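Side-chain contacts in fatty acid amide hydrolase (Candida albicans, PDB 6KVR), which probably hydrolyses amides of monocarboxylic acids to the free acid and ammonia, as a member of the amidase signature family: residues I155-K158 and E159-Y163; N181-G184 and V185-I189; T201-P204 and Q205-H209; S235-G238 and A239-Y243. One frame throughout, in Å; residues are numbered along the deposited sequence.

Contact 1 (I155-K158 and E159-Y163); sequences ISLK and EQMNY
Met161, a selenomethionine here, folds back against the end of strand 155-158 and, crossing Leu157 at about a right angle, sets its methyl CE 3.7 Å from CB of that leucine, with CD2 close by. Extended as far as SE, the Met161 chain then bends at its last torsion (chi3 -72°), which turns CE in against the Leu157-Lys158 backbone. The other branch of Leu157, CD1, lies at the rim of the Tyr163 ring, in its plane, 4.0 Å from CE2. Between these side chains the chain makes a type I beta turn from Lys158 to Met161, closed by a weak bond of 3.3 Å from Met161 N to Lys158 O. Water 1 lies 2.7 Å from both Lys158 O and Met161 O and could donate to either. The turn follows a strand of the central mixed sheet and begins at Lys158, the predicted charge-relay lysine of the Ser-Ser-Lys triad known from the amidase signature family. With CG opposite the backbone N (chi1 -167°), Lys158 runs out fully extended past CG of Gln160, which lies 3.9 Å from its CE, and its NZ bonds to Ser233 and Ser252. The Glu159 carboxylate is held by Gln203 and by the backbone N of His169 and Gly170.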
# COMPACT_ATOMS: atom_id res chain seq x y z
N ILE A 155 -14.39 15.97 20.38
CA ILE A 155 -13.78 14.72 19.96
C ILE A 155 -12.60 14.43 20.87
O ILE A 155 -11.80 15.33 21.15
CB ILE A 155 -13.36 14.79 18.47
CG1 ILE A 155 -14.62 14.79 17.59
CG2 ILE A 155 -12.41 13.65 18.09
CD1 ILE A 155 -14.35 14.64 16.11
N SER A 156 -12.53 13.21 21.39
CA SER A 156 -11.42 12.79 22.23
C SER A 156 -10.33 12.13 21.38
O SER A 156 -10.61 11.51 20.35
CB SER A 156 -11.89 11.82 23.31
OG SER A 156 -12.59 10.73 22.73
N LEU A 157 -9.09 12.26 21.83
CA LEU A 157 -7.91 11.93 21.04
C LEU A 157 -6.99 11.01 21.84
O LEU A 157 -6.69 11.27 23.00
CB LEU A 157 -7.15 13.20 20.66
CG LEU A 157 -7.89 14.22 19.79
CD1 LEU A 157 -7.14 15.51 19.79
CD2 LEU A 157 -8.09 13.70 18.36
N LYS A 158 -6.58 9.91 21.21
CA LYS A 158 -5.57 9.04 21.82
C LYS A 158 -4.29 9.84 22.02
O LYS A 158 -3.89 10.62 21.14
CB LYS A 158 -5.34 7.81 20.95
CG LYS A 158 -4.57 6.67 21.59
CD LYS A 158 -4.42 5.52 20.60
CE LYS A 158 -3.50 4.42 21.15
NZ LYS A 158 -3.68 3.10 20.45
N GLU A 159 -3.65 9.67 23.18
CA GLU A 159 -2.51 10.51 23.55
C GLU A 159 -1.36 10.43 22.55
O GLU A 159 -0.72 11.44 22.25
CB GLU A 159 -2.01 10.14 24.95
CG GLU A 159 -0.97 11.13 25.54
CD GLU A 159 0.47 10.91 25.01
OE1 GLU A 159 0.75 9.85 24.39
OE2 GLU A 159 1.32 11.81 25.21
N GLN A 160 -1.06 9.24 22.03
CA GLN A 160 0.15 9.06 21.23
C GLN A 160 0.17 9.92 19.96
O GLN A 160 1.24 10.08 19.36
CB GLN A 160 0.34 7.58 20.87
CG GLN A 160 -0.78 6.99 20.00
CD GLN A 160 -0.38 6.90 18.55
OE1 GLN A 160 0.82 6.82 18.24
NE2 GLN A 160 -1.36 6.90 17.66
N MSE A 161 -0.95 10.49 19.54
CA MSE A 161 -0.95 11.37 18.37
C MSE A 161 -0.39 12.74 18.72
O MSE A 161 -0.77 13.34 19.72
CB MSE A 161 -2.36 11.53 17.80
CG MSE A 161 -2.98 10.25 17.31
SE MSE A 161 -4.81 10.50 16.62
CE MSE A 161 -5.65 10.80 18.32
N ASN A 162 0.51 13.24 17.87
CA ASN A 162 1.07 14.57 18.05
C ASN A 162 -0.04 15.59 18.29
O ASN A 162 -0.98 15.70 17.50
CB ASN A 162 1.87 15.01 16.81
CG ASN A 162 3.27 14.43 16.76
OD1 ASN A 162 3.72 13.80 17.72
ND2 ASN A 162 3.96 14.64 15.64
N TYR A 163 0.08 16.33 19.38
CA TYR A 163 -0.76 17.48 19.64
C TYR A 163 0.17 18.68 19.77
O TYR A 163 1.12 18.65 20.56
CB TYR A 163 -1.60 17.31 20.92
CG TYR A 163 -2.75 18.29 21.02
CD1 TYR A 163 -2.53 19.61 21.39
CD2 TYR A 163 -4.06 17.90 20.72
CE1 TYR A 163 -3.58 20.51 21.48
CE2 TYR A 163 -5.12 18.79 20.81
CZ TYR A 163 -4.87 20.09 21.20
OH TYR A 163 -5.89 21.00 21.28
O HOH W 1 -3.17 13.24 21.05

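Contact 2 (N181-G184 and V185-I189); sequences NSHG and VTTSI
His183 and Thr187 meet where a loop turns into helix 185-192, with Gly184 as the N-cap residue between them. The main apolar interaction is a CH-pi contact: Thr187 CG2 stands over one face of the His183 imidazole, 3.6 Å from the ring centroid and 17° off its normal, a little toward the rim. Thr187 can do this because its methyl branch is the one opposite the backbone N, while OG1 lies beside that N. His183 ND1 is bonded to the backbone N of Lys164 and the ring stands edge-to-face with Tyr163, which, with the methyl on its face, should restrict the ring's rotation. Packing continues at the root of the histidine, where CB touches CB of Ser188 at 3.7 Å. Among the polar contacts the backbone leads: Ser188 N donates to Gly184 O over 3.0 Å, nearly straight at 164°, the first i to i+4 bond of the helix, and Ile189 N to Val185 O repeats it one residue on. Ser188 OG, placed between its own N and carbonyl carbon (chi1 70°) and so turned back over the preceding turn, lies 3.4 Å from Gly184 O and 3.3 Å from Val185 O, two weak alternatives for its one proton.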
# COMPACT_ATOMS: atom_id res chain seq x y z
N ASN A 181 5.81 20.48 17.48
CA ASN A 181 5.44 21.83 17.07
C ASN A 181 4.11 21.90 16.34
O ASN A 181 3.69 23.00 15.97
CB ASN A 181 6.50 22.43 16.15
CG ASN A 181 7.79 22.70 16.85
OD1 ASN A 181 8.86 22.35 16.35
ND2 ASN A 181 7.71 23.35 18.00
N SER A 182 3.46 20.77 16.09
CA SER A 182 2.23 20.78 15.30
C SER A 182 1.41 19.52 15.58
O SER A 182 1.92 18.51 16.08
CB SER A 182 2.54 20.90 13.81
OG SER A 182 3.26 19.76 13.37
N HIS A 183 0.12 19.61 15.28
CA HIS A 183 -0.72 18.43 15.27
C HIS A 183 -0.18 17.41 14.27
O HIS A 183 0.46 17.76 13.28
CB HIS A 183 -2.15 18.80 14.88
CG HIS A 183 -2.87 19.61 15.90
ND1 HIS A 183 -2.51 19.64 17.23
CD2 HIS A 183 -3.95 20.43 15.79
CE1 HIS A 183 -3.33 20.43 17.90
NE2 HIS A 183 -4.22 20.92 17.05
N GLY A 184 -0.44 16.14 14.54
CA GLY A 184 -0.30 15.13 13.51
C GLY A 184 -1.33 15.35 12.43
O GLY A 184 -2.23 16.19 12.55
N VAL A 185 -1.23 14.56 11.35
CA VAL A 185 -2.08 14.80 10.19
C VAL A 185 -3.55 14.65 10.56
O VAL A 185 -4.39 15.50 10.22
CB VAL A 185 -1.70 13.88 9.02
CG1 VAL A 185 -2.69 14.05 7.90
CG2 VAL A 185 -0.29 14.19 8.52
N THR A 186 -3.90 13.58 11.27
CA THR A 186 -5.31 13.33 11.53
C THR A 186 -5.90 14.41 12.45
O THR A 186 -7.00 14.91 12.20
CB THR A 186 -5.49 11.92 12.11
OG1 THR A 186 -5.44 10.98 11.04
CG2 THR A 186 -6.85 11.78 12.83
N THR A 187 -5.17 14.81 13.48
CA THR A 187 -5.70 15.83 14.37
C THR A 187 -5.87 17.17 13.65
O THR A 187 -6.87 17.87 13.87
CB THR A 187 -4.80 15.98 15.60
OG1 THR A 187 -4.86 14.77 16.36
CG2 THR A 187 -5.25 17.14 16.46
N SER A 188 -4.92 17.56 12.80
CA SER A 188 -5.09 18.86 12.17
C SER A 188 -6.18 18.82 11.11
O SER A 188 -6.81 19.84 10.86
CB SER A 188 -3.77 19.39 11.59
OG SER A 188 -3.35 18.67 10.48
N ILE A 189 -6.47 17.65 10.54
CA ILE A 189 -7.64 17.58 9.69
C ILE A 189 -8.92 17.75 10.51
O ILE A 189 -9.85 18.44 10.09
CB ILE A 189 -7.65 16.26 8.90
CG1 ILE A 189 -6.62 16.31 7.77
CG2 ILE A 189 -9.07 15.95 8.36
CD1 ILE A 189 -6.48 14.98 7.06

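Contact 3 (T201-P204 and Q205-H209); sequences TSQP and QTLMH
Pro204 lays its CB over one face of the His209 imidazole, 3.6 Å from the ring centroid and 21° off the normal, a CH-pi contact in which the proline and histidine side chains run antiparallel past one another. Its CG reaches CB of the histidine at 3.8 Å. A second contact has CD2 of Leu207 against CG of Gln203 at 3.6 Å, the leucine and glutamine chains extending in a common direction. The same methyl lies 3.4 Å from Pro204 O, the carbonyl that accepts Leu207 N at 3.1 Å. That donor stands above the carbonyl plane, 53° out of it, and the bond closes a type II beta turn from Pro204 to Leu207. Overlapping it, Thr206 OG1 accepts Met208 N at 3.2 Å, an ST turn; the same hydroxyl donates to Gln205 O in the carbonyl plane, on a lone pair.

Farther out, His209 NE2 is bonded to Thr419 OG1 while Pro204 CB sits over a face of the ring. Gln205 reaches Glu413, Thr416 and Thr419 with its amide; Gln203 NE2 holds Glu159. Leu207 is a predicted substrate-binding residue, and Pro204 packs on Ser233, predicted to belong to the charge relay. The buried imidazole thus combines an apolar contact on its face with a polar bond at NE2, and the Pro204 carbonyl, buried as well, is satisfied by Leu207 N.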
# COMPACT_ATOMS: atom_id res chain seq x y z
N THR A 201 -6.48 10.67 25.82
CA THR A 201 -6.84 9.49 26.59
C THR A 201 -5.68 8.52 26.73
O THR A 201 -4.71 8.54 25.97
CB THR A 201 -8.02 8.78 25.92
OG1 THR A 201 -7.76 8.63 24.52
CG2 THR A 201 -9.30 9.60 26.11
N SER A 202 -5.84 7.62 27.70
CA SER A 202 -4.77 6.74 28.15
C SER A 202 -4.54 5.58 27.19
O SER A 202 -5.38 5.25 26.34
CB SER A 202 -5.07 6.19 29.55
OG SER A 202 -6.26 5.42 29.52
N GLN A 203 -3.37 4.96 27.36
CA GLN A 203 -2.86 3.89 26.53
C GLN A 203 -1.82 3.14 27.36
O GLN A 203 -1.22 3.72 28.26
CB GLN A 203 -2.23 4.44 25.25
CG GLN A 203 -1.03 5.31 25.56
CD GLN A 203 -0.89 6.51 24.66
OE1 GLN A 203 -1.61 6.65 23.67
NE2 GLN A 203 0.03 7.39 25.01
N PRO A 204 -1.61 1.86 27.09
CA PRO A 204 -0.59 1.12 27.83
C PRO A 204 0.82 1.50 27.41
O PRO A 204 1.07 1.96 26.30
CB PRO A 204 -0.89 -0.33 27.46
CG PRO A 204 -1.49 -0.21 26.05
CD PRO A 204 -2.38 1.01 26.17
N GLN A 205 1.76 1.28 28.34
CA GLN A 205 3.18 1.22 27.99
C GLN A 205 3.42 0.21 26.87
O GLN A 205 2.94 -0.93 26.93
CB GLN A 205 3.96 0.86 29.25
CG GLN A 205 5.43 0.55 29.07
CD GLN A 205 5.98 -0.21 30.29
OE1 GLN A 205 5.73 -1.40 30.46
NE2 GLN A 205 6.70 0.50 31.14
N THR A 206 4.17 0.64 25.84
CA THR A 206 4.55 -0.02 24.58
C THR A 206 3.44 0.03 23.54
O THR A 206 3.71 -0.28 22.37
CB THR A 206 5.00 -1.50 24.71
OG1 THR A 206 3.86 -2.37 24.88
CG2 THR A 206 5.99 -1.72 25.86
N LEU A 207 2.21 0.40 23.90
CA LEU A 207 1.06 0.42 22.98
C LEU A 207 0.72 -0.96 22.45
O LEU A 207 0.10 -1.08 21.42
CB LEU A 207 1.29 1.37 21.79
CG LEU A 207 1.75 2.78 22.14
CD1 LEU A 207 1.84 3.65 20.89
CD2 LEU A 207 0.81 3.38 23.17
N MSE A 208 1.17 -2.01 23.12
CA MSE A 208 0.92 -3.38 22.66
C MSE A 208 0.30 -4.22 23.78
O MSE A 208 0.77 -5.32 24.08
CB MSE A 208 2.24 -4.01 22.16
CG MSE A 208 2.85 -3.31 20.94
SE MSE A 208 1.63 -3.63 19.39
CE MSE A 208 2.25 -5.49 19.00
N HIS A 209 -0.74 -3.67 24.40
CA HIS A 209 -1.64 -4.42 25.26
C HIS A 209 -3.07 -4.23 24.76
O HIS A 209 -3.45 -3.15 24.31
CB HIS A 209 -1.66 -3.96 26.76
CG HIS A 209 -0.32 -3.75 27.39
ND1 HIS A 209 -0.19 -3.51 28.75
CD2 HIS A 209 0.93 -3.73 26.89
CE1 HIS A 209 1.08 -3.36 29.05
NE2 HIS A 209 1.79 -3.47 27.94

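Contact 4 (S235-G238 and A239-Y243); sequences SGEG and AIVGY
Ile240 and Glu237 project together from one flank of this helix, their side chains roughly parallel, with Ile240 CG2 4.2 Å from Glu237 OE1. The carboxylate looks for its partners elsewhere: OE1 bonds to Ser156 OG and OE2 to Thr201 OG1, so both oxygens are engaged by hydroxyls of neighbouring strands. A bend at chi2 (-59°) turns the acid toward those strands, and its nearest atom lies about 4 Å from the side chain of Lys158. All eight touching residues are buried, and across the two segments the backbone pairs in the regular i to i+4 pattern of an alpha helix, here 235-243, which packs against the central sheet of the amidase fold. Ala239 N donates to Ser235 O at 3.3 Å, the donor in the carbonyl plane; that oxygen also takes a bond from Ser230 OG. Ile240 N to Gly236 O, Val241 N to Glu237 O and Gly242 N to Gly238 O are each 2.9 Å, with donors tilted between 22° and 32° from the carbonyl planes. Methyl groups crowd two of these acceptors: Ile240 CG2 comes within 3.1 Å of Gly236 O, and Val241 CG2 within 3.2 Å of Glu237 O. At the start of the helix Ser235 OG is bonded to Gly231 O and Gly236 N to Ser202 O, while Tyr243 O accepts from Arg110 NE.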
# COMPACT_ATOMS: atom_id res chain seq x y z
N SER A 235 -7.14 2.69 25.20
CA SER A 235 -7.85 2.34 26.42
C SER A 235 -8.83 3.43 26.85
O SER A 235 -10.01 3.16 27.10
CB SER A 235 -6.86 2.08 27.55
OG SER A 235 -5.76 1.35 27.07
N GLY A 236 -8.34 4.67 26.97
CA GLY A 236 -9.19 5.76 27.42
C GLY A 236 -10.27 6.10 26.42
O GLY A 236 -11.33 6.60 26.80
N GLU A 237 -10.02 5.86 25.12
CA GLU A 237 -11.06 6.09 24.12
C GLU A 237 -12.28 5.20 24.36
O GLU A 237 -13.41 5.68 24.34
CB GLU A 237 -10.51 5.90 22.71
CG GLU A 237 -9.46 6.96 22.35
CD GLU A 237 -10.05 8.36 22.45
OE1 GLU A 237 -11.26 8.51 22.16
OE2 GLU A 237 -9.33 9.29 22.86
N GLY A 238 -12.06 3.91 24.59
CA GLY A 238 -13.18 3.02 24.85
C GLY A 238 -13.96 3.42 26.09
O GLY A 238 -15.19 3.44 26.09
N ALA A 239 -13.25 3.77 27.17
CA ALA A 239 -13.92 4.18 28.40
C ALA A 239 -14.74 5.44 28.17
O ALA A 239 -15.93 5.49 28.52
CB ALA A 239 -12.90 4.38 29.52
N ILE A 240 -14.14 6.47 27.57
CA ILE A 240 -14.82 7.77 27.51
C ILE A 240 -15.95 7.74 26.49
O ILE A 240 -17.00 8.36 26.70
CB ILE A 240 -13.81 8.90 27.22
CG1 ILE A 240 -14.49 10.26 27.38
CG2 ILE A 240 -13.26 8.82 25.80
CD1 ILE A 240 -13.52 11.43 27.33
N VAL A 241 -15.78 7.04 25.37
CA VAL A 241 -16.87 6.94 24.41
C VAL A 241 -17.99 6.09 24.99
O VAL A 241 -19.16 6.49 24.97
CB VAL A 241 -16.34 6.39 23.06
CG1 VAL A 241 -17.49 6.13 22.08
CG2 VAL A 241 -15.34 7.37 22.45
N GLY A 242 -17.66 4.92 25.56
CA GLY A 242 -18.68 4.08 26.18
C GLY A 242 -19.47 4.78 27.28
O GLY A 242 -20.65 4.51 27.46
N TYR A 243 -18.83 5.69 28.01
CA TYR A 243 -19.48 6.52 29.01
C TYR A 243 -20.22 7.71 28.41
O TYR A 243 -21.03 8.32 29.11
CB TYR A 243 -18.44 7.04 30.00
CG TYR A 243 -18.98 7.61 31.29
CD1 TYR A 243 -19.26 6.79 32.38
CD2 TYR A 243 -19.18 8.98 31.45
CE1 TYR A 243 -19.74 7.31 33.58
CE2 TYR A 243 -19.66 9.51 32.65
CZ TYR A 243 -19.94 8.68 33.71
OH TYR A 243 -20.41 9.20 34.89

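From the N terminus the contacts come in series, none nested in or crossing another. Contact 1 closes a turn at the end of strand 155-158, and contact 2 lies at the loop-to-helix junction before helix 185-192; Asn162 O and Gly184 N join them directly. Contact 3 makes a turn early in the loop after strand 199-201, tied to contact 1 through Leu157 O with Thr201 N. Contact 4, a helix turn with no loop to close, bonds to both: Glu237 reaches Ser156 in contact 1 and Thr201 in contact 3. Contacts 3 and 4 thus pack against contact 1 near its predicted charge-relay lysine, whereas contact 2 touches contact 1 alone, about 10 Å from the other two between nearest atoms.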